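Local atomic coordinates of NEDD8-conjugating enzyme UBC12 (Saccharomyces cerevisiae, PDB entry 3O2U), a protein that accepts the ubiquitin-like protein NEDD8/Rub1 from the Uba3-Ula1 E1 complex as a thioester and catalyses its covalent attachment to other proteins, chiefly the cullin Cdc53. Residues D39-P44 with S133-L138; I82-D87 with F140-P145; K104-N109 with A167-L172. All blocks are in the same frame, centred on the assembly; numbering follows the deposited sequence.

Interaction 1 (D39-P44 with S133-L138); sequences DSLDLP and SIITGL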
loop_
_atom_site.group_PDB
_atom_site.type_symbol
_atom_site.label_atom_id
_atom_site.label_comp_id
_atom_site.label_asym_id
_atom_site.label_seq_id
_atom_site.Cartn_x
_atom_site.Cartn_y
_atom_site.Cartn_z
ATOM N N ASP A 39 4.471 5.311 -14.708
ATOM C CA ASP A 39 4.223 5.979 -15.982
ATOM C C ASP A 39 2.948 5.483 -16.666
ATOM O O ASP A 39 2.402 6.180 -17.513
ATOM C CB ASP A 39 5.424 5.816 -16.927
ATOM C CG ASP A 39 6.620 6.642 -16.488
ATOM O OD1 ASP A 39 6.444 7.520 -15.615
ATOM O OD2 ASP A 39 7.737 6.411 -17.006
ATOM N N SER A 40 2.484 4.288 -16.293
ATOM C CA SER A 40 1.305 3.669 -16.904
ATOM C C SER A 40 0.012 3.820 -16.081
ATOM O O SER A 40 -1.020 3.244 -16.427
ATOM C CB SER A 40 1.560 2.170 -17.122
ATOM O OG SER A 40 2.770 1.944 -17.828
ATOM N N LEU A 41 0.065 4.554 -14.980
ATOM C CA LEU A 41 -1.092 4.635 -14.079
ATOM C C LEU A 41 -2.308 5.286 -14.736
ATOM O O LEU A 41 -2.184 6.212 -15.526
ATOM C CB LEU A 41 -0.746 5.399 -12.800
ATOM C CG LEU A 41 0.001 4.622 -11.722
ATOM C CD1 LEU A 41 0.397 5.545 -10.546
ATOM C CD2 LEU A 41 -0.812 3.424 -11.246
ATOM N N ASP A 42 -3.489 4.800 -14.384
ATOM C CA ASP A 42 -4.727 5.366 -14.879
ATOM C C ASP A 42 -5.687 5.484 -13.703
ATOM O O ASP A 42 -6.607 4.685 -13.562
ATOM C CB ASP A 42 -5.310 4.455 -15.957
ATOM C CG ASP A 42 -6.459 5.092 -16.699
ATOM O OD1 ASP A 42 -6.217 6.058 -17.453
ATOM O OD2 ASP A 42 -7.604 4.614 -16.541
ATOM N N LEU A 43 -5.461 6.476 -12.846
ATOM C CA LEU A 43 -6.173 6.552 -11.568
ATOM C C LEU A 43 -7.553 7.187 -11.703
ATOM O O LEU A 43 -7.717 8.152 -12.447
ATOM C CB LEU A 43 -5.357 7.367 -10.561
ATOM C CG LEU A 43 -3.955 6.905 -10.140
ATOM C CD1 LEU A 43 -3.221 8.020 -9.400
ATOM C CD2 LEU A 43 -4.037 5.666 -9.278
ATOM N N PRO A 44 -8.548 6.659 -10.969
ATOM C CA PRO A 44 -9.825 7.375 -10.907
ATOM C C PRO A 44 -9.694 8.588 -9.991
ATOM O O PRO A 44 -8.736 8.669 -9.206
ATOM C CB PRO A 44 -10.790 6.347 -10.301
ATOM C CG PRO A 44 -9.935 5.372 -9.574
ATOM C CD PRO A 44 -8.564 5.396 -10.205
ATOM N N SER A 133 -3.034 -2.317 -10.236
ATOM C CA SER A 133 -3.804 -3.395 -9.606
ATOM C C SER A 133 -3.843 -3.246 -8.112
ATOM O O SER A 133 -4.882 -3.419 -7.501
ATOM C CB SER A 133 -3.180 -4.746 -9.927
ATOM O OG SER A 133 -3.098 -4.916 -11.328
ATOM N N ILE A 134 -2.693 -2.957 -7.510
ATOM C CA ILE A 134 -2.661 -2.792 -6.079
ATOM C C ILE A 134 -3.576 -1.644 -5.685
ATOM O O ILE A 134 -4.411 -1.780 -4.787
ATOM C CB ILE A 134 -1.228 -2.530 -5.577
ATOM C CG1 ILE A 134 -0.370 -3.791 -5.809
ATOM C CG2 ILE A 134 -1.269 -2.143 -4.114
ATOM C CD1 ILE A 134 1.143 -3.558 -5.800
ATOM N N ILE A 135 -3.422 -0.517 -6.370
ATOM C CA ILE A 135 -4.210 0.660 -6.044
ATOM C C ILE A 135 -5.712 0.404 -6.229
ATOM O O ILE A 135 -6.533 0.768 -5.378
ATOM C CB ILE A 135 -3.745 1.876 -6.841
ATOM C CG1 ILE A 135 -2.359 2.326 -6.319
ATOM C CG2 ILE A 135 -4.775 3.000 -6.712
ATOM C CD1 ILE A 135 -1.773 3.497 -7.089
ATOM N N THR A 136 -6.075 -0.233 -7.333
ATOM C CA THR A 136 -7.470 -0.570 -7.537
ATOM C C THR A 136 -7.973 -1.484 -6.413
ATOM O O THR A 136 -9.103 -1.348 -5.961
ATOM C CB THR A 136 -7.672 -1.250 -8.894
ATOM O OG1 THR A 136 -7.297 -0.330 -9.925
ATOM C CG2 THR A 136 -9.140 -1.652 -9.074
ATOM N N GLY A 137 -7.122 -2.409 -5.964
ATOM C CA GLY A 137 -7.458 -3.304 -4.867
ATOM C C GLY A 137 -7.714 -2.597 -3.548
ATOM O O GLY A 137 -8.632 -2.959 -2.806
ATOM N N LEU A 138 -6.907 -1.584 -3.253
ATOM C CA LEU A 138 -7.089 -0.779 -2.042
ATOM C C LEU A 138 -8.414 -0.007 -2.131
ATOM O O LEU A 138 -9.156 0.101 -1.170
ATOM C CB LEU A 138 -5.898 0.171 -1.857
ATOM C CG LEU A 138 -4.575 -0.557 -1.580
ATOM C CD1 LEU A 138 -3.384 0.406 -1.505
ATOM C CD2 LEU A 138 -4.682 -1.386 -0.313
#

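Interaction 2 (I82-D87 with F140-P145); sequences INFNLD and FLFLEP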
loop_
_atom_site.group_PDB
_atom_site.type_symbol
_atom_site.label_atom_id
_atom_site.label_comp_id
_atom_site.label_asym_id
_atom_site.label_seq_id
_atom_site.Cartn_x
_atom_site.Cartn_y
_atom_site.Cartn_z
ATOM N N ILE A 82 -8.479 7.854 3.262
ATOM C CA ILE A 82 -7.596 6.869 3.889
ATOM C C ILE A 82 -6.285 6.805 3.133
ATOM O O ILE A 82 -6.268 6.496 1.949
ATOM C CB ILE A 82 -8.222 5.467 3.938
ATOM C CG1 ILE A 82 -9.627 5.520 4.567
ATOM C CG2 ILE A 82 -7.311 4.524 4.719
ATOM C CD1 ILE A 82 -10.762 5.825 3.559
ATOM N N ASN A 83 -5.187 7.162 3.789
ATOM C CA ASN A 83 -3.906 7.136 3.100
ATOM C C ASN A 83 -3.066 5.921 3.476
ATOM O O ASN A 83 -3.168 5.398 4.590
ATOM C CB ASN A 83 -3.128 8.464 3.251
ATOM C CG ASN A 83 -2.851 8.838 4.704
ATOM O OD1 ASN A 83 -3.570 8.438 5.616
ATOM N ND2 ASN A 83 -1.799 9.630 4.915
ATOM N N PHE A 84 -2.253 5.472 2.522
ATOM C CA PHE A 84 -1.409 4.288 2.675
ATOM C C PHE A 84 -0.005 4.646 2.207
ATOM O O PHE A 84 0.169 5.425 1.269
ATOM C CB PHE A 84 -1.886 3.129 1.782
ATOM C CG PHE A 84 -3.274 2.644 2.089
ATOM C CD1 PHE A 84 -3.478 1.544 2.920
ATOM C CD2 PHE A 84 -4.380 3.286 1.546
ATOM C CE1 PHE A 84 -4.783 1.084 3.194
ATOM C CE2 PHE A 84 -5.680 2.829 1.815
ATOM C CZ PHE A 84 -5.879 1.736 2.637
ATOM N N ASN A 85 0.993 4.056 2.844
ATOM C CA ASN A 85 2.352 4.131 2.332
ATOM C C ASN A 85 2.644 2.811 1.642
ATOM O O ASN A 85 2.289 1.748 2.157
ATOM C CB ASN A 85 3.355 4.354 3.462
ATOM C CG ASN A 85 3.791 5.807 3.594
ATOM O OD1 ASN A 85 3.455 6.652 2.766
ATOM N ND2 ASN A 85 4.540 6.099 4.644
ATOM N N LEU A 86 3.258 2.878 0.469
ATOM C CA LEU A 86 3.713 1.676 -0.229
ATOM C C LEU A 86 5.240 1.716 -0.323
ATOM O O LEU A 86 5.793 2.638 -0.940
ATOM C CB LEU A 86 3.111 1.610 -1.639
ATOM C CG LEU A 86 1.648 1.156 -1.802
ATOM C CD1 LEU A 86 0.688 2.069 -1.061
ATOM C CD2 LEU A 86 1.305 1.130 -3.263
ATOM N N ASP A 87 5.909 0.734 0.282
ATOM C CA ASP A 87 7.374 0.687 0.360
ATOM C C ASP A 87 7.925 -0.462 -0.495
ATOM O O ASP A 87 7.625 -1.632 -0.224
ATOM C CB ASP A 87 7.822 0.472 1.811
ATOM C CG ASP A 87 7.252 1.505 2.774
ATOM O OD1 ASP A 87 6.947 2.629 2.350
ATOM O OD2 ASP A 87 7.113 1.192 3.977
ATOM N N PHE A 140 -11.123 -0.901 -3.877
ATOM C CA PHE A 140 -12.192 -1.906 -3.809
ATOM C C PHE A 140 -12.475 -2.411 -2.381
ATOM O O PHE A 140 -13.586 -2.844 -2.073
ATOM C CB PHE A 140 -11.827 -3.079 -4.732
ATOM C CG PHE A 140 -12.980 -3.985 -5.072
ATOM C CD1 PHE A 140 -14.013 -3.543 -5.878
ATOM C CD2 PHE A 140 -13.019 -5.288 -4.596
ATOM C CE1 PHE A 140 -15.080 -4.392 -6.196
ATOM C CE2 PHE A 140 -14.077 -6.135 -4.908
ATOM C CZ PHE A 140 -15.104 -5.688 -5.708
ATOM N N LEU A 141 -11.471 -2.358 -1.510
ATOM C CA LEU A 141 -11.668 -2.710 -0.107
ATOM C C LEU A 141 -12.738 -1.837 0.545
ATOM O O LEU A 141 -13.449 -2.267 1.451
ATOM C CB LEU A 141 -10.366 -2.527 0.689
ATOM C CG LEU A 141 -9.251 -3.573 0.656
ATOM C CD1 LEU A 141 -8.052 -3.031 1.412
ATOM C CD2 LEU A 141 -9.699 -4.887 1.271
ATOM N N PHE A 142 -12.821 -0.592 0.109
ATOM C CA PHE A 142 -13.766 0.349 0.701
ATOM C C PHE A 142 -15.115 0.319 -0.003
ATOM O O PHE A 142 -16.132 0.694 0.583
ATOM C CB PHE A 142 -13.180 1.764 0.690
ATOM C CG PHE A 142 -11.947 1.894 1.549
ATOM C CD1 PHE A 142 -10.686 1.746 0.997
ATOM C CD2 PHE A 142 -12.059 2.105 2.913
ATOM C CE1 PHE A 142 -9.541 1.847 1.788
ATOM C CE2 PHE A 142 -10.917 2.185 3.722
ATOM C CZ PHE A 142 -9.658 2.047 3.155
ATOM N N LEU A 143 -15.113 -0.129 -1.256
ATOM C CA LEU A 143 -16.341 -0.279 -2.029
ATOM C C LEU A 143 -17.045 -1.593 -1.706
ATOM O O LEU A 143 -18.275 -1.665 -1.687
ATOM C CB LEU A 143 -16.034 -0.207 -3.521
ATOM C CG LEU A 143 -15.358 1.101 -3.895
ATOM C CD1 LEU A 143 -15.099 1.186 -5.395
ATOM C CD2 LEU A 143 -16.202 2.269 -3.421
ATOM N N GLU A 144 -16.259 -2.631 -1.463
ATOM C CA GLU A 144 -16.796 -3.930 -1.089
ATOM C C GLU A 144 -16.012 -4.565 0.048
ATOM O O GLU A 144 -15.211 -5.481 -0.173
ATOM C CB GLU A 144 -16.850 -4.863 -2.303
ATOM C CG GLU A 144 -18.109 -4.707 -3.139
ATOM C CD GLU A 144 -19.373 -5.014 -2.340
ATOM O OE1 GLU A 144 -19.620 -6.208 -2.037
ATOM O OE2 GLU A 144 -20.115 -4.060 -2.013
ATOM N N PRO A 145 -16.237 -4.078 1.282
ATOM C CA PRO A 145 -15.566 -4.673 2.433
ATOM C C PRO A 145 -16.029 -6.112 2.586
ATOM O O PRO A 145 -17.184 -6.425 2.309
ATOM C CB PRO A 145 -16.076 -3.839 3.620
ATOM C CG PRO A 145 -16.600 -2.591 3.032
ATOM C CD PRO A 145 -17.114 -2.960 1.669
#

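Interaction 3 (K104-N109 with A167-L172); sequences KIFHPN and AEAVRL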
loop_
_atom_site.group_PDB
_atom_site.type_symbol
_atom_site.label_atom_id
_atom_site.label_comp_id
_atom_site.label_asym_id
_atom_site.label_seq_id
_atom_site.Cartn_x
_atom_site.Cartn_y
_atom_site.Cartn_z
ATOM N N LYS A 104 -5.913 5.105 11.696
ATOM C CA LYS A 104 -6.715 4.166 12.461
ATOM C C LYS A 104 -8.130 4.214 11.909
ATOM O O LYS A 104 -8.857 5.211 12.089
ATOM C CB LYS A 104 -6.726 4.547 13.942
ATOM C CG LYS A 104 -5.336 4.699 14.551
ATOM C CD LYS A 104 -5.419 4.715 16.075
ATOM C CE LYS A 104 -4.113 5.197 16.703
ATOM N NZ LYS A 104 -4.356 5.884 18.021
ATOM N N ILE A 105 -8.525 3.159 11.211
ATOM C CA ILE A 105 -9.869 3.138 10.638
ATOM C C ILE A 105 -10.634 1.859 10.990
ATOM O O ILE A 105 -10.042 0.808 11.243
ATOM C CB ILE A 105 -9.871 3.390 9.107
ATOM C CG1 ILE A 105 -9.292 2.204 8.357
ATOM C CG2 ILE A 105 -9.091 4.675 8.740
ATOM C CD1 ILE A 105 -9.874 2.080 6.971
ATOM N N PHE A 106 -11.956 1.968 11.001
ATOM C CA PHE A 106 -12.818 0.846 11.353
ATOM C C PHE A 106 -13.145 0.060 10.087
ATOM O O PHE A 106 -14.060 0.411 9.356
ATOM C CB PHE A 106 -14.104 1.375 11.974
ATOM C CG PHE A 106 -14.906 0.336 12.687
ATOM C CD1 PHE A 106 -14.402 -0.288 13.822
ATOM C CD2 PHE A 106 -16.179 0.005 12.246
ATOM C CE1 PHE A 106 -15.146 -1.234 14.493
ATOM C CE2 PHE A 106 -16.928 -0.948 12.915
ATOM C CZ PHE A 106 -16.413 -1.566 14.034
ATOM N N HIS A 107 -12.369 -0.980 9.815
ATOM C CA HIS A 107 -12.554 -1.764 8.600
ATOM C C HIS A 107 -12.138 -3.208 8.875
ATOM O O HIS A 107 -11.102 -3.453 9.491
ATOM C CB HIS A 107 -11.713 -1.173 7.466
ATOM C CG HIS A 107 -11.944 -1.831 6.144
ATOM N ND1 HIS A 107 -12.622 -1.216 5.117
ATOM C CD2 HIS A 107 -11.605 -3.060 5.692
ATOM C CE1 HIS A 107 -12.675 -2.030 4.076
ATOM N NE2 HIS A 107 -12.076 -3.159 4.406
ATOM N N PRO A 108 -12.953 -4.173 8.435
ATOM C CA PRO A 108 -12.670 -5.576 8.763
ATOM C C PRO A 108 -11.292 -6.025 8.276
ATOM O O PRO A 108 -10.675 -6.882 8.908
ATOM C CB PRO A 108 -13.765 -6.350 8.019
ATOM C CG PRO A 108 -14.389 -5.381 7.080
ATOM C CD PRO A 108 -14.168 -4.014 7.624
ATOM N N ASN A 109 -10.796 -5.424 7.196
ATOM C CA ASN A 109 -9.586 -5.938 6.557
ATOM C C ASN A 109 -8.295 -5.167 6.902
ATOM O O ASN A 109 -7.225 -5.452 6.361
ATOM C CB ASN A 109 -9.813 -6.063 5.044
ATOM C CG ASN A 109 -11.138 -6.760 4.709
ATOM O OD1 ASN A 109 -11.966 -6.236 3.952
ATOM N ND2 ASN A 109 -11.341 -7.944 5.273
ATOM N N ALA A 167 -22.952 1.028 8.837
ATOM C CA ALA A 167 -22.883 2.361 8.254
ATOM C C ALA A 167 -22.721 3.442 9.315
ATOM O O ALA A 167 -21.980 4.400 9.125
ATOM C CB ALA A 167 -24.107 2.637 7.403
ATOM N N GLU A 168 -23.429 3.298 10.428
ATOM C CA GLU A 168 -23.369 4.305 11.477
ATOM C C GLU A 168 -22.092 4.192 12.301
ATOM O O GLU A 168 -21.563 5.201 12.767
ATOM C CB GLU A 168 -24.609 4.235 12.369
ATOM C CG GLU A 168 -25.878 4.737 11.690
ATOM C CD GLU A 168 -27.090 4.676 12.610
ATOM O OE1 GLU A 168 -26.974 4.074 13.703
ATOM O OE2 GLU A 168 -28.152 5.226 12.240
ATOM N N ALA A 169 -21.601 2.966 12.471
ATOM C CA ALA A 169 -20.333 2.744 13.156
ATOM C C ALA A 169 -19.171 3.347 12.366
ATOM O O ALA A 169 -18.224 3.884 12.946
ATOM C CB ALA A 169 -20.106 1.275 13.366
ATOM N N VAL A 170 -19.247 3.241 11.040
ATOM C CA VAL A 170 -18.212 3.774 10.167
ATOM C C VAL A 170 -18.251 5.298 10.183
ATOM O O VAL A 170 -17.214 5.957 10.288
ATOM C CB VAL A 170 -18.361 3.232 8.727
ATOM C CG1 VAL A 170 -17.473 4.011 7.779
ATOM C CG2 VAL A 170 -18.006 1.756 8.691
ATOM N N ARG A 171 -19.459 5.854 10.120
ATOM C CA ARG A 171 -19.631 7.298 10.197
ATOM C C ARG A 171 -19.098 7.868 11.512
ATOM O O ARG A 171 -18.464 8.921 11.512
ATOM C CB ARG A 171 -21.104 7.699 9.992
ATOM C CG ARG A 171 -21.665 7.371 8.596
ATOM C CD ARG A 171 -22.989 8.120 8.301
ATOM N NE ARG A 171 -24.191 7.377 8.703
ATOM C CZ ARG A 171 -25.139 6.958 7.863
ATOM N NH1 ARG A 171 -25.047 7.209 6.561
ATOM N NH2 ARG A 171 -26.187 6.293 8.327
ATOM N N LEU A 172 -19.351 7.180 12.626
ATOM C CA LEU A 172 -18.833 7.623 13.923
ATOM C C LEU A 172 -17.301 7.579 13.967
ATOM O O LEU A 172 -16.651 8.538 14.374
ATOM C CB LEU A 172 -19.370 6.738 15.046
ATOM C CG LEU A 172 -18.685 6.825 16.418
ATOM C CD1 LEU A 172 -18.882 8.194 17.039
ATOM C CD2 LEU A 172 -19.234 5.747 17.358
#

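Interaction 1 (D39-P44 with S133-L138)
Leu43 meets Ile135 through one methyl: CD2 of Leu43 lies 3.8 Å from CG2 of Ile135 and equally close, 3.8 Å, to CD1 of Ile135, so it bridges both branches of the isoleucine. The two side chains cross at about a right angle. Leu41 adds a looser touch, its CD2 standing 4.3 Å from Ile135 CD1. The contact is thus purely aliphatic and narrow, with 112 Å² buried; within 133-138, Ile135 serves both leucines. A chi1 of -71° sets CG1 of Ile135 beside its backbone N and CG2 anti to that N, presenting CG2, and CD1 at the end of the other branch, on the side where Leu43 CD2 lies. One shell further out, the loop is tied to the same helix by a hydrogen bond between Asp42 N and Gln132 OE1, placed between the two leucines in sequence. Ser40 OG bonds back to Arg36 O and so links the start of the loop to helix 29-39. Leu41 also packs on Leu131, while Leu41, Leu43 and Ile135 all touch Leu49, and Ile135 reaches Val47. The loop therefore packs beside the place where strand 47-51 meets helix 131-143, and its leucines touch both.

Interaction 2 (I82-D87 with F140-P145)
Phe142, on the last turn of helix 131-143, carries the contact with Ile82 and Phe84 of strand 82-87; Leu141 just before it also points toward the strand, but its CD1 stays 5.4 Å from Phe84 CZ. Phe142 comes from the direction opposite to Ile82 and Phe84, and its ring meets them in two different ways. Ile82 CD1 lies over one face, 4.0 Å from the centroid of the Phe142 ring and 26° off its normal, a CH-pi contact displaced toward the rim, with Phe142 CE2 nearest at 3.6 Å. Ile82 also follows the CE2-CZ rim: its CG1 sits 3.7 Å from Phe142 CZ, which CG2 reaches too. Phe84 instead meets Phe142 rim to rim: its CZ is 3.8 Å from Phe142 CE1, each atom near the plane of the other ring. With chi1 at -64°, CG of Phe142 stands anti to the carbonyl carbon and the ring continues toward the strand. Beyond it the helix ends, and Glu144 N closes the turn on Phe140 O at 2.7 Å. His107 and Tyr77 meet Phe142 edge-to-face, and the Phe84 side chain lies about 10 Å from that of the predicted thioester residue Cys117. An alanine in place of Phe142 would probably leave Ile82 without its CH-pi partner and open a gap between sheet and helix. With no polar group taking part, the fit probably depends on shape and on the turn of the rings.

Interaction 3 (K104-N109 with A167-L172)
Phe106 packs against Ala169 and Val170 in a buried apolar contact that joins the loop after strand 98-101 to helix 163-174, one of the C-terminal helices of the ubiquitin-conjugating fold. The evidence is local: the two segments come nearest at Phe106 and Val170, with CA atoms 6.3 Å apart, and 123 Å² is buried. Ala169 CB is 3.9 Å from Phe106 CE2 and approaches the ring obliquely. Val170 comes in at the ring edge, near its plane, where its CG2 is 4.4 Å from Phe106 CD2. That same methyl lies 4.2 Å from the carbonyl Phe106 O, so Val170 borders the loop backbone as well as the ring. A chi1 of -165° carries CG of Phe106 opposite its backbone N and directs the ring to the helix. Leu158 touches both Phe106 and Ala169, and Tyr184 meets the phenylalanine edge-to-face, which places the ring among helix 153-160, helix 163-174 and the C-terminal loop.

Directly following Phe106 is the His-Pro-Asn motif of the E2 family. Within it His107 NE2 donates to Asn109 OD1 at 3.1 Å through a bent bond, with an N-H...O angle of 140° and the donor tilted 35° from the carbonyl plane. Asn109 ND2 is bonded to Asn146 O and Asp149 O, so both ends of the amide are engaged, which should fix its flip, and the Asn109 backbone is bonded to Cys117, the predicted active-site residue. Phe106 O accepts a hydrogen bond from Tyr77 OH. The contact across the two segments is thus apolar, whereas these polar bonds lie within the loop or go to its other neighbours; nonpolar packing probably sets how the helix lies against Phe106, and the polar bonds probably orient the loop.

In the fold
The three contacts interleave along the chain: the first segments, 39-44, 82-87 and 104-109, all precede the second ones, 133-138, 140-145 and 167-172. Interactions 1 and 2 share helix 131-143, have centres 11 Å apart and touch directly, Leu138 CD1 lying 4.2 Å from Phe84 CG. Interaction 2 also touches interaction 3, whose centre is 13 Å away, through Phe142 CE2 and Ile105 CD1 at 3.4 Å. Interactions 1 and 3, 24 Å apart between centres, do not meet. Interaction 2 is therefore the middle link of a row running from the loop after helix 29-39 to helix 163-174, in which helix 131-143 packs against both the sheet and the loop carrying the His-Pro-Asn motif.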